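Local structure of abietadiene synthase, chloroplastic (3S9V) at residues G50-S55 / K256-H261; V62-A67 / V238-G243; K220-D225 / K245-F250. The protein belongs to the terpene synthase family, as a largely helical chloroplast enzyme with an N-terminal family domain and a metal-binding family domain. All coordinates share one frame; numbering follows the deposited sequence.

Interaction 1 of 3, residues G50-S55 / K256-H261; sequences GETNPS and KKFGNH
E51 and K257 form a salt bridge at the surface. K257 NZ donates to E51 OE2 at 2.8 Å, nearly along the C-O axis of that oxygen. The two side chains cross at about a right angle. K257 leaves its backbone with CG anti to N (chi1 -160°). The bend at chi2 lays K257 CD over the centre of the F258 ring, 3.6 Å above its plane. The next carbon, CE, lies 3.5 Å from G50 O. The bend at chi4 then turns NZ to E51 OE2.

The far end of the F258 ring meets the loop. Its CZ lies 4.0 Å from T52 CG2, with the side chains about perpendicular. T52 OG1 is anti to the backbone N (chi1 -177°), which leaves CG2 to meet the ring. OG1 itself bonds to the backbone of M454.

H261 comes next to P54, but the modelled approach of the two is too close to trust in detail. One face of the imidazole takes F258 CB, 3.7 Å above the plane and offset toward the rim. ND1 donates to N260 OD1 at 2.9 Å, with the acceptor near the ring plane. The bond to N260 and the F258 contact probably limit rotation of the imidazole.

Further out, Y266 hydrogen-bonds to G50 O and meets the F258 ring edge-to-face. E272 accepts from E51 N, and W82 of helix 77-85 meets the H261 ring. G259, with positive phi, ends helix 245-258. The arrangement is that of a helix C-terminus and its turn docked on an interhelical loop, in a terpene synthase of largely helical architecture.

Interaction 2 of 3, residues V62-A67 / V238-G243; sequences VARIPA and VFMRTG
I65 packs its two branches against F239 and M240. The setting is a type I beta turn, V62 to I65, whose end packs on the last turns of helix 232-242. R64 and I65, with P66 after the turn, make the contact. It is a loop-on-helix contact within the helical fold of the terpene synthases.

The branches of I65 divide the work. CG2 is anti to the backbone N and reaches the edge of the F239 ring, near the ring plane, 3.4 Å from CE2. CG1 lies beside the backbone N and meets M240 CG at 4.0 Å. F239 holds its own CG anti to N (chi1 175°), and its side chain crosses I65 at about a right angle.

M240 runs out nearly straight through chi2 and then bends at chi3, -77°. SD comes to 3.8 Å from I65 N and also lies 4.2 Å from P66 CD. The thioether therefore lies against the turn backbone. I65 N is already used, since it donates to V62 O and closes the turn.

R64 offers only its base to this contact. Its chain is extended and leads away. Its guanidinium group pairs with E161 in a salt bridge and with the W61 ring in a cation-pi contact. L251 of helix 245-258 also touches I65.

The base of R64 is met by the end of M240: the bend at chi3 brings the terminal methyl CE to R64 CB, at 3.8 Å.

Interaction 3 of 3, residues K220-D225 / K245-F250; sequences KLQSKD and KKCLDF
D225 and F250 lie side by side, with their side chains pointing the same way. The carboxylate and the ring are turned 36° apart. OD1 comes to 3.5 Å from F250 CD2, and OD2 to 3.7 Å from CE2. The approach is oblique. The carboxylate is held by other partners: OD1 accepts from S227 N, as in an Asx turn, and OD2 forms a salt bridge with R313. These bonds fix its rotation beside the ring. F250 keeps CG anti to its backbone N, while its CB sits against D225 O at 3.2 Å.

K246 comes at the loop from the helix. Its chain bends at chi3 (65°), and NZ donates to K224 O at 2.6 Å. The donor is tilted 34° from the carbonyl plane. K224 NZ is 6.4 Å from K246 NZ, so the two like charges are near but not in contact.

Q222 crosses K246 obliquely. It is extended beyond CG, and its amide end lies over the base of the lysine, with NE2 3.5 Å from K246 CB. NE2 is also 3.7 Å from C247 SG. NE2 of Q222 bonds to N244 OD1 and G226 O. N244 OD1 also accepts from C247 N, so one side-chain oxygen links the glutamine to the helix backbone.

The run from Q222 through D225 and G226 to F228 resembles the QW motif of related terpene cyclases, in which the glutamine likewise ties a loop to a helix. Here the loop between helices 215-219 and 232-242 rests on the first turns of helix 245-258. C247 points its CB away from the loop, and its side chain also packs on T235, V238 and F239 of helix 232-242.

How the interactions relate
Interaction 1 is a surface contact, while interactions 2 and 3 are partly buried. Helix 245-258 serves two of them: interaction 3 uses its first turns and interaction 1 its last, with centres 18 Å apart. Interaction 2 uses the preceding helix, 232-242. It touches interaction 3 directly, where F239 meets L248. Their segments alternate along the chain, and both contacts are nested inside the long loop closed by interaction 1. The chemistry differs. Interaction 1 rests on a salt bridge and aromatic rings, interaction 2 is apolar, and interaction 3 mixes a lysine-to-carbonyl bond with a carboxylate beside a ring.

Interaction 1 of 3, residues G50-S55 / K256-H261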
# COMPACT_ATOMS: atom_id res chain seq x y z
N GLY A 50 -16.76 0.64 -14.35
CA GLY A 50 -15.74 -0.39 -14.41
C GLY A 50 -15.43 -0.97 -15.78
O GLY A 50 -16.33 -1.24 -16.57
N GLU A 51 -14.15 -1.18 -16.03
CA GLU A 51 -13.70 -1.77 -17.29
C GLU A 51 -13.24 -3.19 -17.03
O GLU A 51 -12.41 -3.44 -16.16
CB GLU A 51 -12.56 -0.95 -17.89
CG GLU A 51 -13.01 0.36 -18.50
CD GLU A 51 -14.09 0.16 -19.55
OE1 GLU A 51 -13.89 -0.70 -20.44
OE2 GLU A 51 -15.12 0.86 -19.48
N THR A 52 -13.79 -4.13 -17.79
CA THR A 52 -13.43 -5.52 -17.64
C THR A 52 -13.77 -6.28 -18.91
O THR A 52 -14.37 -5.73 -19.84
CB THR A 52 -14.16 -6.16 -16.43
OG1 THR A 52 -13.72 -7.51 -16.26
CG2 THR A 52 -15.65 -6.15 -16.64
N ASN A 53 -13.39 -7.55 -18.95
CA ASN A 53 -13.62 -8.39 -20.11
C ASN A 53 -14.97 -9.11 -20.04
O ASN A 53 -15.60 -9.18 -18.98
CB ASN A 53 -12.49 -9.41 -20.21
CG ASN A 53 -12.46 -10.36 -19.03
OD1 ASN A 53 -12.63 -9.95 -17.88
ND2 ASN A 53 -12.24 -11.64 -19.30
N PRO A 54 -15.42 -9.65 -21.17
CA PRO A 54 -16.69 -10.37 -21.20
C PRO A 54 -16.55 -11.72 -20.50
O PRO A 54 -15.46 -12.29 -20.46
CB PRO A 54 -16.96 -10.53 -22.69
CG PRO A 54 -15.62 -10.59 -23.29
CD PRO A 54 -14.85 -9.54 -22.53
N SER A 55 -17.64 -12.19 -19.92
CA SER A 55 -17.66 -13.49 -19.25
C SER A 55 -18.52 -14.40 -20.13
O SER A 55 -19.75 -14.30 -20.13
CB SER A 55 -18.28 -13.38 -17.86
OG SER A 55 -18.41 -14.67 -17.29
N LYS A 256 -26.23 -2.08 -20.97
CA LYS A 256 -26.16 -0.70 -21.43
C LYS A 256 -24.68 -0.36 -21.58
O LYS A 256 -24.28 0.34 -22.51
CB LYS A 256 -26.81 0.24 -20.41
CG LYS A 256 -26.68 1.72 -20.75
CD LYS A 256 -27.50 2.61 -19.82
CE LYS A 256 -27.03 2.49 -18.37
NZ LYS A 256 -25.64 3.00 -18.16
N LYS A 257 -23.88 -0.90 -20.66
CA LYS A 257 -22.43 -0.68 -20.66
C LYS A 257 -21.70 -1.56 -21.68
O LYS A 257 -20.85 -1.08 -22.43
CB LYS A 257 -21.88 -0.95 -19.25
CG LYS A 257 -20.50 -0.33 -18.94
CD LYS A 257 -19.39 -0.84 -19.86
CE LYS A 257 -18.02 -0.31 -19.44
NZ LYS A 257 -17.95 1.18 -19.44
N PHE A 258 -22.03 -2.85 -21.73
CA PHE A 258 -21.33 -3.75 -22.64
C PHE A 258 -22.00 -4.14 -23.96
O PHE A 258 -21.44 -4.91 -24.73
CB PHE A 258 -20.92 -5.01 -21.89
CG PHE A 258 -20.15 -4.74 -20.64
CD1 PHE A 258 -20.78 -4.72 -19.40
CD2 PHE A 258 -18.78 -4.48 -20.70
CE1 PHE A 258 -20.07 -4.44 -18.24
CE2 PHE A 258 -18.06 -4.20 -19.54
CZ PHE A 258 -18.70 -4.18 -18.31
N GLY A 259 -23.20 -3.63 -24.21
CA GLY A 259 -23.88 -3.93 -25.46
C GLY A 259 -24.38 -5.33 -25.78
O GLY A 259 -25.60 -5.56 -25.80
N ASN A 260 -23.47 -6.28 -26.02
CA ASN A 260 -23.89 -7.63 -26.39
C ASN A 260 -23.36 -8.76 -25.51
O ASN A 260 -23.44 -9.93 -25.89
CB ASN A 260 -23.51 -7.89 -27.85
CG ASN A 260 -22.01 -7.82 -28.08
OD1 ASN A 260 -21.26 -7.36 -27.22
ND2 ASN A 260 -21.57 -8.26 -29.26
N HIS A 261 -22.81 -8.42 -24.35
CA HIS A 261 -22.29 -9.42 -23.43
C HIS A 261 -22.23 -8.84 -22.01
O HIS A 261 -22.48 -7.66 -21.80
CB HIS A 261 -20.89 -9.86 -23.85
CG HIS A 261 -19.87 -8.76 -23.82
ND1 HIS A 261 -19.66 -7.92 -24.89
CD2 HIS A 261 -19.06 -8.32 -22.83
CE1 HIS A 261 -18.76 -7.01 -24.56
NE2 HIS A 261 -18.38 -7.23 -23.32

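Interaction 2 of 3, residues V62-A67 / V238-G243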
# COMPACT_ATOMS: atom_id res chain seq x y z
N VAL A 62 -27.29 -15.21 -19.48
CA VAL A 62 -28.19 -14.13 -19.87
C VAL A 62 -28.91 -14.54 -21.17
O VAL A 62 -30.10 -14.31 -21.32
CB VAL A 62 -27.41 -12.81 -20.07
CG1 VAL A 62 -28.31 -11.76 -20.67
CG2 VAL A 62 -26.86 -12.32 -18.73
N ALA A 63 -28.17 -15.17 -22.07
CA ALA A 63 -28.69 -15.61 -23.37
C ALA A 63 -29.81 -16.64 -23.25
O ALA A 63 -30.54 -16.88 -24.21
CB ALA A 63 -27.57 -16.17 -24.21
N ARG A 64 -29.94 -17.24 -22.08
CA ARG A 64 -30.98 -18.24 -21.86
C ARG A 64 -32.37 -17.64 -21.66
O ARG A 64 -33.38 -18.27 -21.98
CB ARG A 64 -30.67 -19.10 -20.65
CG ARG A 64 -29.55 -20.08 -20.81
CD ARG A 64 -29.70 -21.12 -19.73
NE ARG A 64 -28.50 -21.94 -19.56
CZ ARG A 64 -28.45 -22.98 -18.75
NH1 ARG A 64 -29.52 -23.33 -18.04
NH2 ARG A 64 -27.32 -23.67 -18.62
N ILE A 65 -32.42 -16.43 -21.10
CA ILE A 65 -33.72 -15.81 -20.83
C ILE A 65 -34.57 -15.69 -22.10
O ILE A 65 -34.20 -15.01 -23.05
CB ILE A 65 -33.54 -14.42 -20.22
CG1 ILE A 65 -32.53 -14.49 -19.07
CG2 ILE A 65 -34.87 -13.91 -19.68
CD1 ILE A 65 -32.14 -13.13 -18.53
N PRO A 66 -35.73 -16.37 -22.12
CA PRO A 66 -36.66 -16.36 -23.26
C PRO A 66 -37.37 -15.00 -23.41
O PRO A 66 -37.63 -14.33 -22.43
CB PRO A 66 -37.64 -17.47 -22.92
CG PRO A 66 -37.73 -17.35 -21.42
CD PRO A 66 -36.27 -17.18 -21.02
N ALA A 67 -37.66 -14.61 -24.65
CA ALA A 67 -38.33 -13.34 -24.93
C ALA A 67 -39.53 -13.12 -24.02
O ALA A 67 -40.38 -14.00 -23.87
CB ALA A 67 -38.78 -13.31 -26.38
N VAL A 238 -32.32 -16.15 -11.30
CA VAL A 238 -33.42 -15.71 -10.43
C VAL A 238 -34.58 -15.15 -11.26
O VAL A 238 -35.74 -15.39 -10.94
CB VAL A 238 -32.99 -14.59 -9.44
CG1 VAL A 238 -34.21 -14.11 -8.65
CG2 VAL A 238 -31.92 -15.10 -8.50
N PHE A 239 -34.27 -14.41 -12.32
CA PHE A 239 -35.32 -13.83 -13.15
C PHE A 239 -36.13 -14.90 -13.83
O PHE A 239 -37.36 -14.81 -13.90
CB PHE A 239 -34.75 -12.92 -14.23
CG PHE A 239 -35.79 -12.40 -15.18
CD1 PHE A 239 -36.64 -11.37 -14.80
CD2 PHE A 239 -35.96 -12.99 -16.44
CE1 PHE A 239 -37.66 -10.93 -15.66
CE2 PHE A 239 -36.97 -12.56 -17.30
CZ PHE A 239 -37.82 -11.53 -16.90
N MET A 240 -35.45 -15.91 -14.36
CA MET A 240 -36.13 -17.00 -15.04
C MET A 240 -37.01 -17.81 -14.09
O MET A 240 -37.98 -18.43 -14.52
CB MET A 240 -35.11 -17.92 -15.74
CG MET A 240 -34.48 -17.28 -16.99
SD MET A 240 -33.56 -18.41 -18.07
CE MET A 240 -32.03 -18.60 -17.12
N ARG A 241 -36.69 -17.80 -12.79
CA ARG A 241 -37.48 -18.54 -11.81
C ARG A 241 -38.61 -17.75 -11.15
O ARG A 241 -39.57 -18.35 -10.66
CB ARG A 241 -36.58 -19.12 -10.71
CG ARG A 241 -35.81 -20.37 -11.12
CD ARG A 241 -36.74 -21.36 -11.82
NE ARG A 241 -36.06 -22.58 -12.21
CZ ARG A 241 -35.66 -23.52 -11.36
NH1 ARG A 241 -35.88 -23.38 -10.06
NH2 ARG A 241 -35.04 -24.61 -11.82
N THR A 242 -38.51 -16.42 -11.15
CA THR A 242 -39.52 -15.57 -10.50
C THR A 242 -40.11 -14.45 -11.34
O THR A 242 -41.09 -13.83 -10.95
CB THR A 242 -38.95 -14.89 -9.23
OG1 THR A 242 -38.00 -13.89 -9.62
CG2 THR A 242 -38.25 -15.90 -8.33
N GLY A 243 -39.50 -14.15 -12.49
CA GLY A 243 -40.02 -13.08 -13.31
C GLY A 243 -39.83 -11.71 -12.67
O GLY A 243 -40.37 -10.72 -13.14

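Interaction 3 of 3, residues K220-D225 / K245-F250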
# COMPACT_ATOMS: atom_id res chain seq x y z
N LYS A 220 -35.79 -11.26 -0.78
CA LYS A 220 -35.57 -10.24 0.24
C LYS A 220 -34.11 -9.83 0.33
O LYS A 220 -33.78 -8.82 0.94
CB LYS A 220 -36.01 -10.74 1.62
CG LYS A 220 -37.40 -11.36 1.68
CD LYS A 220 -37.75 -11.71 3.12
CE LYS A 220 -39.03 -12.53 3.21
NZ LYS A 220 -39.43 -12.74 4.63
N LEU A 221 -33.24 -10.63 -0.28
CA LEU A 221 -31.81 -10.36 -0.24
C LEU A 221 -31.30 -9.76 -1.55
O LEU A 221 -30.10 -9.69 -1.78
CB LEU A 221 -31.06 -11.65 0.09
CG LEU A 221 -31.57 -12.34 1.36
CD1 LEU A 221 -30.78 -13.62 1.60
CD2 LEU A 221 -31.44 -11.39 2.54
N GLN A 222 -32.22 -9.32 -2.40
CA GLN A 222 -31.87 -8.71 -3.68
C GLN A 222 -31.10 -7.41 -3.44
O GLN A 222 -31.29 -6.75 -2.42
CB GLN A 222 -33.15 -8.43 -4.47
CG GLN A 222 -32.97 -7.74 -5.81
CD GLN A 222 -34.26 -7.73 -6.62
OE1 GLN A 222 -35.32 -7.37 -6.12
NE2 GLN A 222 -34.16 -8.13 -7.89
N SER A 223 -30.23 -7.04 -4.38
CA SER A 223 -29.43 -5.82 -4.26
C SER A 223 -30.27 -4.60 -4.62
O SER A 223 -31.32 -4.73 -5.23
CB SER A 223 -28.21 -5.88 -5.18
OG SER A 223 -27.50 -7.10 -5.01
N LYS A 224 -29.79 -3.41 -4.26
CA LYS A 224 -30.52 -2.19 -4.57
C LYS A 224 -30.69 -2.02 -6.08
O LYS A 224 -31.73 -1.55 -6.54
CB LYS A 224 -29.79 -0.97 -3.99
CG LYS A 224 -29.94 -0.82 -2.48
CD LYS A 224 -29.12 0.34 -1.92
CE LYS A 224 -29.12 1.55 -2.86
NZ LYS A 224 -30.48 1.91 -3.37
N ASP A 225 -29.67 -2.41 -6.85
CA ASP A 225 -29.73 -2.30 -8.31
C ASP A 225 -30.40 -3.52 -8.94
O ASP A 225 -30.35 -3.73 -10.15
CB ASP A 225 -28.33 -2.10 -8.91
CG ASP A 225 -27.41 -3.29 -8.69
OD1 ASP A 225 -27.91 -4.40 -8.40
OD2 ASP A 225 -26.18 -3.12 -8.83
N LYS A 245 -38.90 -8.24 -11.99
CA LYS A 245 -38.48 -7.17 -12.89
C LYS A 245 -37.19 -6.42 -12.57
O LYS A 245 -36.47 -6.03 -13.48
CB LYS A 245 -39.64 -6.19 -13.09
CG LYS A 245 -40.87 -6.87 -13.72
CD LYS A 245 -42.16 -6.10 -13.49
CE LYS A 245 -43.36 -6.87 -14.05
NZ LYS A 245 -44.66 -6.22 -13.72
N LYS A 246 -36.88 -6.21 -11.29
CA LYS A 246 -35.64 -5.51 -10.97
C LYS A 246 -34.45 -6.31 -11.50
O LYS A 246 -33.44 -5.73 -11.90
CB LYS A 246 -35.52 -5.27 -9.46
CG LYS A 246 -36.49 -4.21 -8.96
CD LYS A 246 -35.99 -3.53 -7.70
CE LYS A 246 -34.71 -2.74 -7.97
NZ LYS A 246 -34.23 -2.03 -6.76
N CYS A 247 -34.57 -7.64 -11.51
CA CYS A 247 -33.50 -8.48 -12.05
C CYS A 247 -33.25 -8.03 -13.49
O CYS A 247 -32.10 -7.85 -13.92
CB CYS A 247 -33.90 -9.95 -12.06
SG CYS A 247 -33.98 -10.77 -10.45
N LEU A 248 -34.33 -7.84 -14.23
CA LEU A 248 -34.23 -7.42 -15.62
C LEU A 248 -33.60 -6.03 -15.74
O LEU A 248 -32.80 -5.79 -16.65
CB LEU A 248 -35.62 -7.42 -16.28
CG LEU A 248 -35.62 -7.68 -17.79
CD1 LEU A 248 -35.08 -9.09 -18.05
CD2 LEU A 248 -37.03 -7.54 -18.34
N ASP A 249 -33.95 -5.13 -14.82
CA ASP A 249 -33.37 -3.79 -14.84
C ASP A 249 -31.85 -3.86 -14.68
O ASP A 249 -31.12 -3.09 -15.32
CB ASP A 249 -33.96 -2.92 -13.73
CG ASP A 249 -35.46 -2.73 -13.86
OD1 ASP A 249 -35.96 -2.72 -15.00
OD2 ASP A 249 -36.13 -2.58 -12.82
N PHE A 250 -31.38 -4.78 -13.84
CA PHE A 250 -29.94 -4.93 -13.63
C PHE A 250 -29.24 -5.46 -14.88
O PHE A 250 -28.14 -5.03 -15.21
CB PHE A 250 -29.62 -5.86 -12.45
CG PHE A 250 -28.15 -6.15 -12.29
CD1 PHE A 250 -27.62 -7.37 -12.68
CD2 PHE A 250 -27.29 -5.17 -11.79
CE1 PHE A 250 -26.24 -7.62 -12.58
CE2 PHE A 250 -25.92 -5.41 -11.68
CZ PHE A 250 -25.39 -6.64 -12.08